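Local coordinates for protein endonuclease V (Bacillus subtilis, PDB 3GA2) that probably nicks double-stranded DNA at the second phosphodiester bond 3' to a deoxyinosine, a magnesium-dependent step in the repair of deaminated bases, at residues 1-13 with 129-141. The protein carries 1 engineered substitution. Sequence-based numbering, arbitrary orientation.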
HETATM    1  N   MSE A   1       4.414 -14.648   8.514  1.00 18.61           N
HETATM    2  CA  MSE A   1       4.451 -14.191   9.929  1.00 20.60           C
HETATM    3  C   MSE A   1       3.057 -14.145  10.535  1.00 17.32           C
HETATM    4  O   MSE A   1       2.053 -14.279   9.833  1.00 17.44           O
HETATM    5  CB  MSE A   1       5.101 -12.804  10.031  1.00 24.79           C
HETATM    6  CG  MSE A   1       4.487 -11.738   9.143  1.00 26.33           C
HETATM    7 SE   MSE A   1       5.058  -9.918   9.618  1.00 31.52          SE
HETATM    8  CE  MSE A   1       3.321  -9.071   9.691  1.00 19.54           C
ATOM      9  N   LYS A   2       3.005 -13.970  11.848  1.00 15.46           N
ATOM     10  CA  LYS A   2       1.736 -13.896  12.560  1.00 24.42           C
ATOM     11  C   LYS A   2       1.113 -12.526  12.326  1.00 17.54           C
ATOM     12  O   LYS A   2       1.824 -11.540  12.158  1.00 26.20           O
ATOM     13  CB  LYS A   2       1.966 -14.107  14.056  1.00 22.68           C
ATOM     14  CG  LYS A   2       2.637 -15.426  14.392  1.00 32.24           C
ATOM     15  CD  LYS A   2       1.753 -16.603  14.030  1.00 30.51           C
ATOM     16  CE  LYS A   2       0.504 -16.635  14.896  1.00 51.28           C
ATOM     17  NZ  LYS A   2       0.845 -16.766  16.339  1.00 49.19           N
ATOM     18  N   VAL A   3      -0.212 -12.473  12.301  1.00 18.37           N
ATOM     19  CA  VAL A   3      -0.921 -11.213  12.106  1.00 20.61           C
ATOM     20  C   VAL A   3      -1.990 -11.049  13.180  1.00 26.86           C
ATOM     21  O   VAL A   3      -2.463 -12.036  13.751  1.00 22.72           O
ATOM     22  CB  VAL A   3      -1.617 -11.149  10.732  1.00 19.02           C
ATOM     23  CG1 VAL A   3      -0.587 -11.162   9.620  1.00 21.49           C
ATOM     24  CG2 VAL A   3      -2.585 -12.317  10.585  1.00 29.16           C
ATOM     25  N   PHE A   4      -2.373  -9.804  13.455  1.00 24.29           N
ATOM     26  CA  PHE A   4      -3.399  -9.538  14.453  1.00 28.93           C
ATOM     27  C   PHE A   4      -4.789  -9.706  13.863  1.00 23.58           C
ATOM     28  O   PHE A   4      -5.082  -9.175  12.797  1.00 33.67           O
ATOM     29  CB  PHE A   4      -3.250  -8.127  15.021  1.00 24.01           C
ATOM     30  CG  PHE A   4      -2.006  -7.935  15.832  1.00 28.08           C
ATOM     31  CD1 PHE A   4      -0.790  -7.659  15.213  1.00 26.25           C
ATOM     32  CD2 PHE A   4      -2.039  -8.064  17.217  1.00 23.63           C
ATOM     33  CE1 PHE A   4       0.373  -7.516  15.966  1.00 25.76           C
ATOM     34  CE2 PHE A   4      -0.882  -7.924  17.973  1.00 18.36           C
ATOM     35  CZ  PHE A   4       0.327  -7.649  17.349  1.00 27.41           C
ATOM     36  N   ASP A   5      -5.638 -10.455  14.558  1.00 30.59           N
ATOM     37  CA  ASP A   5      -7.006 -10.697  14.105  1.00 33.42           C
ATOM     38  C   ASP A   5      -7.873  -9.491  14.456  1.00 33.81           C
ATOM     39  O   ASP A   5      -8.737  -9.567  15.330  1.00 30.96           O
ATOM     40  CB  ASP A   5      -7.570 -11.950  14.780  1.00 33.06           C
ATOM     41  CG  ASP A   5      -8.776 -12.513  14.051  1.00 41.56           C
ATOM     42  OD1 ASP A   5      -9.696 -11.738  13.716  1.00 48.29           O
ATOM     43  OD2 ASP A   5      -8.807 -13.738  13.818  1.00 49.52           O
ATOM     44  N   VAL A   6      -7.634  -8.377  13.770  1.00 35.56           N
ATOM     45  CA  VAL A   6      -8.374  -7.144  14.014  1.00 31.19           C
ATOM     46  C   VAL A   6      -9.883  -7.336  13.921  1.00 32.75           C
ATOM     47  O   VAL A   6     -10.607  -7.066  14.877  1.00 38.01           O
ATOM     48  CB  VAL A   6      -7.962  -6.045  13.015  1.00 30.60           C
ATOM     49  CG1 VAL A   6      -8.662  -4.744  13.360  1.00 31.89           C
ATOM     50  CG2 VAL A   6      -6.452  -5.864  13.036  1.00 27.72           C
ATOM     51  N   HIS A   7     -10.355  -7.794  12.765  1.00 26.22           N
ATOM     52  CA  HIS A   7     -11.778  -8.011  12.568  1.00 23.69           C
ATOM     53  C   HIS A   7     -12.065  -9.026  11.473  1.00 28.42           C
ATOM     54  O   HIS A   7     -11.180  -9.414  10.709  1.00 19.11           O
ATOM     55  CB  HIS A   7     -12.482  -6.695  12.216  1.00 22.73           C
ATOM     56  CG  HIS A   7     -12.026  -6.086  10.925  1.00 23.92           C
ATOM     57  ND1 HIS A   7     -11.037  -5.125  10.862  1.00 27.90           N
ATOM     58  CD2 HIS A   7     -12.436  -6.286   9.651  1.00 19.09           C
ATOM     59  CE1 HIS A   7     -10.863  -4.757   9.607  1.00 12.44           C
ATOM     60  NE2 HIS A   7     -11.699  -5.447   8.850  1.00 27.83           N
ATOM     61  N   LYS A   8     -13.324  -9.440  11.395  1.00 33.06           N
ATOM     62  CA  LYS A   8     -13.751 -10.408  10.397  1.00 35.16           C
ATOM     63  C   LYS A   8     -14.222  -9.669   9.153  1.00 29.49           C
ATOM     64  O   LYS A   8     -14.386  -8.451   9.170  1.00 28.91           O
ATOM     65  CB  LYS A   8     -14.886 -11.261  10.965  1.00 43.29           C
ATOM     66  CG  LYS A   8     -16.110 -10.448  11.352  1.00 52.49           C
ATOM     67  CD  LYS A   8     -16.781 -10.991  12.599  1.00 53.87           C
ATOM     68  CE  LYS A   8     -17.876 -10.048  13.079  1.00 52.86           C
ATOM     69  NZ  LYS A   8     -18.374 -10.409  14.436  1.00 48.82           N
ATOM     70  N   PHE A   9     -14.441 -10.409   8.075  1.00 28.87           N
ATOM     71  CA  PHE A   9     -14.893  -9.813   6.826  1.00 30.71           C
ATOM     72  C   PHE A   9     -16.313 -10.256   6.490  1.00 32.31           C
ATOM     73  O   PHE A   9     -16.555 -10.829   5.430  1.00 39.89           O
ATOM     74  CB  PHE A   9     -13.931 -10.200   5.703  1.00 28.00           C
ATOM     75  CG  PHE A   9     -12.538  -9.677   5.905  1.00 30.08           C
ATOM     76  CD1 PHE A   9     -12.203  -8.384   5.514  1.00 25.96           C
ATOM     77  CD2 PHE A   9     -11.578 -10.451   6.544  1.00 31.52           C
ATOM     78  CE1 PHE A   9     -10.932  -7.872   5.760  1.00 24.43           C
ATOM     79  CE2 PHE A   9     -10.308  -9.950   6.794  1.00 31.68           C
ATOM     80  CZ  PHE A   9      -9.985  -8.656   6.402  1.00 33.41           C
ATOM     81  N   ASP A  10     -17.251  -9.987   7.397  1.00 37.81           N
ATOM     82  CA  ASP A  10     -18.649 -10.366   7.189  1.00 43.28           C
ATOM     83  C   ASP A  10     -19.552  -9.163   6.919  1.00 41.79           C
ATOM     84  O   ASP A  10     -20.777  -9.290   6.943  1.00 44.40           O
ATOM     85  CB  ASP A  10     -19.189 -11.117   8.408  1.00 39.17           C
ATOM     86  CG  ASP A  10     -18.388 -12.355   8.735  1.00 49.38           C
ATOM     87  OD1 ASP A  10     -18.222 -13.223   7.849  1.00 55.40           O
ATOM     88  OD2 ASP A  10     -17.928 -12.470   9.889  1.00 60.37           O
HETATM   89  N   MSE A  11     -18.953  -8.003   6.669  1.00 37.65           N
HETATM   90  CA  MSE A  11     -19.717  -6.787   6.402  1.00 36.38           C
HETATM   91  C   MSE A  11     -20.704  -6.977   5.250  1.00 34.96           C
HETATM   92  O   MSE A  11     -20.368  -7.592   4.237  1.00 33.82           O
HETATM   93  CB  MSE A  11     -18.777  -5.624   6.062  1.00 35.31           C
HETATM   94  CG  MSE A  11     -17.864  -5.153   7.194  1.00 29.23           C
HETATM   95 SE   MSE A  11     -16.440  -6.379   7.668  1.00 42.32          SE
HETATM   96  CE  MSE A  11     -17.035  -6.837   9.446  1.00 26.09           C
ATOM     97  N   LYS A  12     -21.913  -6.441   5.404  1.00 39.32           N
ATOM     98  CA  LYS A  12     -22.935  -6.548   4.364  1.00 39.88           C
ATOM     99  C   LYS A  12     -23.200  -5.190   3.716  1.00 38.27           C
ATOM    100  O   LYS A  12     -22.667  -4.888   2.650  1.00 41.86           O
ATOM    101  CB  LYS A  12     -24.245  -7.098   4.940  1.00 41.23           C
ATOM    102  CG  LYS A  12     -24.113  -7.823   6.268  1.00 43.16           C
ATOM    103  CD  LYS A  12     -24.544  -6.919   7.413  1.00 44.01           C
ATOM    104  CE  LYS A  12     -24.329  -7.577   8.761  1.00 46.51           C
ATOM    105  NZ  LYS A  12     -24.785  -6.695   9.869  1.00 48.67           N
ATOM    106  N   LYS A  13     -24.025  -4.374   4.363  1.00 38.81           N
ATOM    107  CA  LYS A  13     -24.357  -3.051   3.842  1.00 41.58           C
ATOM    108  C   LYS A  13     -23.210  -2.068   4.068  1.00 39.64           C
ATOM    109  O   LYS A  13     -22.290  -2.348   4.835  1.00 43.53           O
ATOM    110  CB  LYS A  13     -25.631  -2.533   4.514  1.00 44.14           C
ATOM    111  CG  LYS A  13     -25.610  -2.605   6.032  1.00 38.31           C
ATOM    112  CD  LYS A  13     -26.925  -2.129   6.621  1.00 46.25           C
ATOM    113  CE  LYS A  13     -26.945  -2.294   8.133  1.00 54.05           C
ATOM    114  NZ  LYS A  13     -26.827  -3.724   8.539  1.00 54.72           N
ATOM    115  N   ALA A 129      -3.258   0.796   2.676  1.00 14.12           N
ATOM    116  CA  ALA A 129      -1.989   0.799   3.405  1.00 16.37           C
ATOM    117  C   ALA A 129      -2.206   1.019   4.906  1.00 18.59           C
ATOM    118  O   ALA A 129      -1.584   0.357   5.742  1.00 16.73           O
ATOM    119  CB  ALA A 129      -1.054   1.877   2.846  1.00 16.76           C
ATOM    120  N   THR A 130      -3.087   1.951   5.246  1.00 11.05           N
ATOM    121  CA  THR A 130      -3.372   2.236   6.644  1.00  8.15           C
ATOM    122  C   THR A 130      -4.138   1.075   7.279  1.00 10.89           C
ATOM    123  O   THR A 130      -3.774   0.577   8.348  1.00 11.93           O
ATOM    124  CB  THR A 130      -4.200   3.538   6.785  1.00 10.26           C
ATOM    125  OG1 THR A 130      -3.431   4.644   6.294  1.00  9.07           O
ATOM    126  CG2 THR A 130      -4.570   3.795   8.249  1.00 12.34           C
ATOM    127  N   HIS A 131      -5.193   0.644   6.598  1.00 11.63           N
ATOM    128  CA  HIS A 131      -6.035  -0.445   7.066  1.00 16.63           C
ATOM    129  C   HIS A 131      -5.238  -1.737   7.300  1.00 18.52           C
ATOM    130  O   HIS A 131      -5.372  -2.375   8.347  1.00 15.84           O
ATOM    131  CB  HIS A 131      -7.166  -0.685   6.051  1.00 15.48           C
ATOM    132  CG  HIS A 131      -8.334  -1.440   6.606  1.00 18.94           C
ATOM    133  ND1 HIS A 131      -9.550  -1.511   5.956  1.00 22.47           N
ATOM    134  CD2 HIS A 131      -8.475  -2.162   7.742  1.00 17.82           C
ATOM    135  CE1 HIS A 131     -10.385  -2.244   6.669  1.00 25.80           C
ATOM    136  NE2 HIS A 131      -9.758  -2.652   7.758  1.00 12.38           N
ATOM    137  N   ALA A 132      -4.412  -2.121   6.332  1.00 14.40           N
ATOM    138  CA  ALA A 132      -3.607  -3.333   6.460  1.00 14.56           C
ATOM    139  C   ALA A 132      -2.657  -3.273   7.656  1.00 11.28           C
ATOM    140  O   ALA A 132      -2.337  -4.300   8.254  1.00 11.64           O
ATOM    141  CB  ALA A 132      -2.811  -3.568   5.178  1.00 14.92           C
ATOM    142  N   ALA A 133      -2.212  -2.072   8.006  1.00 10.49           N
ATOM    143  CA  ALA A 133      -1.281  -1.910   9.119  1.00 15.31           C
ATOM    144  C   ALA A 133      -1.780  -2.544  10.410  1.00 14.45           C
ATOM    145  O   ALA A 133      -1.008  -3.170  11.133  1.00 17.04           O
ATOM    146  CB  ALA A 133      -0.989  -0.442   9.347  1.00 17.11           C
ATOM    147  N   PHE A 134      -3.066  -2.389  10.705  1.00 17.18           N
ATOM    148  CA  PHE A 134      -3.601  -2.965  11.930  1.00 13.77           C
ATOM    149  C   PHE A 134      -3.414  -4.475  11.964  1.00 14.22           C
ATOM    150  O   PHE A 134      -3.042  -5.033  12.994  1.00 21.88           O
ATOM    151  CB  PHE A 134      -5.079  -2.613  12.097  1.00 24.06           C
ATOM    152  CG  PHE A 134      -5.337  -1.142  12.208  1.00 12.74           C
ATOM    153  CD1 PHE A 134      -5.733  -0.407  11.098  1.00 19.36           C
ATOM    154  CD2 PHE A 134      -5.164  -0.488  13.418  1.00 16.79           C
ATOM    155  CE1 PHE A 134      -5.955   0.969  11.190  1.00 15.16           C
ATOM    156  CE2 PHE A 134      -5.383   0.886  13.524  1.00 19.16           C
ATOM    157  CZ  PHE A 134      -5.778   1.614  12.407  1.00 16.14           C
ATOM    158  N   PHE A 135      -3.658  -5.143  10.842  1.00 20.27           N
ATOM    159  CA  PHE A 135      -3.489  -6.588  10.797  1.00 13.83           C
ATOM    160  C   PHE A 135      -2.022  -6.999  10.885  1.00 18.16           C
ATOM    161  O   PHE A 135      -1.673  -7.940  11.599  1.00 16.10           O
ATOM    162  CB  PHE A 135      -4.076  -7.171   9.514  1.00 21.31           C
ATOM    163  CG  PHE A 135      -5.574  -7.185   9.473  1.00 17.67           C
ATOM    164  CD1 PHE A 135      -6.285  -6.057   9.080  1.00 18.35           C
ATOM    165  CD2 PHE A 135      -6.274  -8.348   9.783  1.00 21.71           C
ATOM    166  CE1 PHE A 135      -7.680  -6.085   8.986  1.00 12.82           C
ATOM    167  CE2 PHE A 135      -7.666  -8.391   9.694  1.00 18.05           C
ATOM    168  CZ  PHE A 135      -8.371  -7.255   9.293  1.00 12.82           C
ATOM    169  N   LEU A 136      -1.167  -6.288  10.156  1.00 16.40           N
ATOM    170  CA  LEU A 136       0.262  -6.588  10.127  1.00 16.23           C
ATOM    171  C   LEU A 136       1.008  -6.190  11.396  1.00  9.44           C
ATOM    172  O   LEU A 136       2.050  -6.763  11.712  1.00 14.44           O
ATOM    173  CB  LEU A 136       0.920  -5.898   8.926  1.00 16.90           C
ATOM    174  CG  LEU A 136       0.364  -6.177   7.528  1.00 18.05           C
ATOM    175  CD1 LEU A 136       1.107  -5.326   6.493  1.00 15.79           C
ATOM    176  CD2 LEU A 136       0.514  -7.658   7.196  1.00  7.13           C
ATOM    177  N   GLY A 137       0.482  -5.209  12.122  1.00 17.24           N
ATOM    178  CA  GLY A 137       1.150  -4.760  13.336  1.00 14.89           C
ATOM    179  C   GLY A 137       2.519  -4.167  13.019  1.00 19.31           C
ATOM    180  O   GLY A 137       3.418  -4.146  13.860  1.00 18.46           O
ATOM    181  N   LYS A 138       2.682  -3.684  11.793  1.00 19.36           N
ATOM    182  CA  LYS A 138       3.940  -3.097  11.382  1.00 12.82           C
ATOM    183  C   LYS A 138       3.726  -1.752  10.712  1.00 14.02           C
ATOM    184  O   LYS A 138       2.631  -1.433  10.267  1.00 11.69           O
ATOM    185  CB  LYS A 138       4.670  -4.029  10.405  1.00 15.52           C
ATOM    186  CG  LYS A 138       5.131  -5.357  11.000  1.00  9.38           C
ATOM    187  CD  LYS A 138       6.241  -5.166  12.038  1.00 14.44           C
ATOM    188  CE  LYS A 138       6.908  -6.495  12.394  1.00 23.75           C
ATOM    189  NZ  LYS A 138       8.096  -6.318  13.280  1.00 21.50           N
ATOM    190  N   PRO A 139       4.775  -0.923  10.658  1.00 12.43           N
ATOM    191  CA  PRO A 139       4.636   0.381  10.008  1.00 10.89           C
ATOM    192  C   PRO A 139       4.357   0.134   8.519  1.00 10.70           C
ATOM    193  O   PRO A 139       4.941  -0.773   7.915  1.00 10.08           O
ATOM    194  CB  PRO A 139       6.007   1.017  10.214  1.00 11.43           C
ATOM    195  CG  PRO A 139       6.475   0.417  11.512  1.00 11.03           C
ATOM    196  CD  PRO A 139       6.055  -1.025  11.381  1.00 10.45           C
ATOM    197  N   THR A 140       3.467   0.924   7.930  1.00  6.64           N
ATOM    198  CA  THR A 140       3.155   0.777   6.517  1.00  9.36           C
ATOM    199  C   THR A 140       3.219   2.138   5.834  1.00 15.67           C
ATOM    200  O   THR A 140       3.093   3.183   6.483  1.00  9.99           O
ATOM    201  CB  THR A 140       1.751   0.159   6.277  1.00  8.38           C
ATOM    202  OG1 THR A 140       0.744   1.007   6.845  1.00  9.93           O
ATOM    203  CG2 THR A 140       1.660  -1.232   6.907  1.00  9.28           C
ATOM    204  N   ILE A 141       3.416   2.114   4.519  1.00 10.21           N
ATOM    205  CA  ILE A 141       3.510   3.325   3.714  1.00  9.01           C
ATOM    206  C   ILE A 141       2.661   3.163   2.465  1.00  7.26           C
ATOM    207  O   ILE A 141       2.608   2.084   1.873  1.00 10.34           O
ATOM    208  CB  ILE A 141       4.973   3.603   3.281  1.00  9.45           C
ATOM    209  CG1 ILE A 141       5.849   3.850   4.513  1.00  4.87           C
ATOM    210  CG2 ILE A 141       5.022   4.821   2.344  1.00 13.55           C
ATOM    211  CD1 ILE A 141       7.353   3.873   4.206  1.00  2.67           C
TER
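The irregular N-terminal arm of this RNase H-like fold, led by F4, V6 and H7, lies across the last turns of helix 128-136 and packs against the side chain of F135. One backbone bond joins them: F4 N gives its hydrogen to F135 O at 2.7 Å, in the carbonyl plane. This oxygen sits at the helix end, where the residue four places on is P139, which has no N-H to offer. With chi1 -73°, CG of F135 stands beside its own backbone N and the ring reaches toward the arm. V6 CG2 rests over the centre of one face of the F135 ring, 3.9 Å from its centroid, a CH-pi contact; chi1 -175° sends V6 CG1 anti to the backbone N and leaves CG2 for the ring and for F134 CB. The far rim of F135 meets the H7 imidazole edge-to-face, planes at 69°, with F135 CZ over the imidazole face. H7 in turn meets H131 rim to rim. F9 and F135 approach each other from opposite directions, F9 CZ to F135 CZ 3.6 Å, the two rings nearly parallel but barely overlapping. Cutting F135 back to an alanine would probably leave V6 CG2, the H7 imidazole face and F9 CZ without the ring they pack on, opening a gap under the arm. Nearer the N-terminus, the selenomethionine M1 brings CE to 4.0 Å from L136 CD2, and F4 CE1 lies 3.9 Å from G137 CA, where a side chain would clash. I100 of helix 96-105 also touches V3 and F135, and L24 touches V6. The helix under the arm is the connection of a beta-alpha-beta crossover between the parallel, neighbouring strands 113-116 and 140-144 of the central sheet.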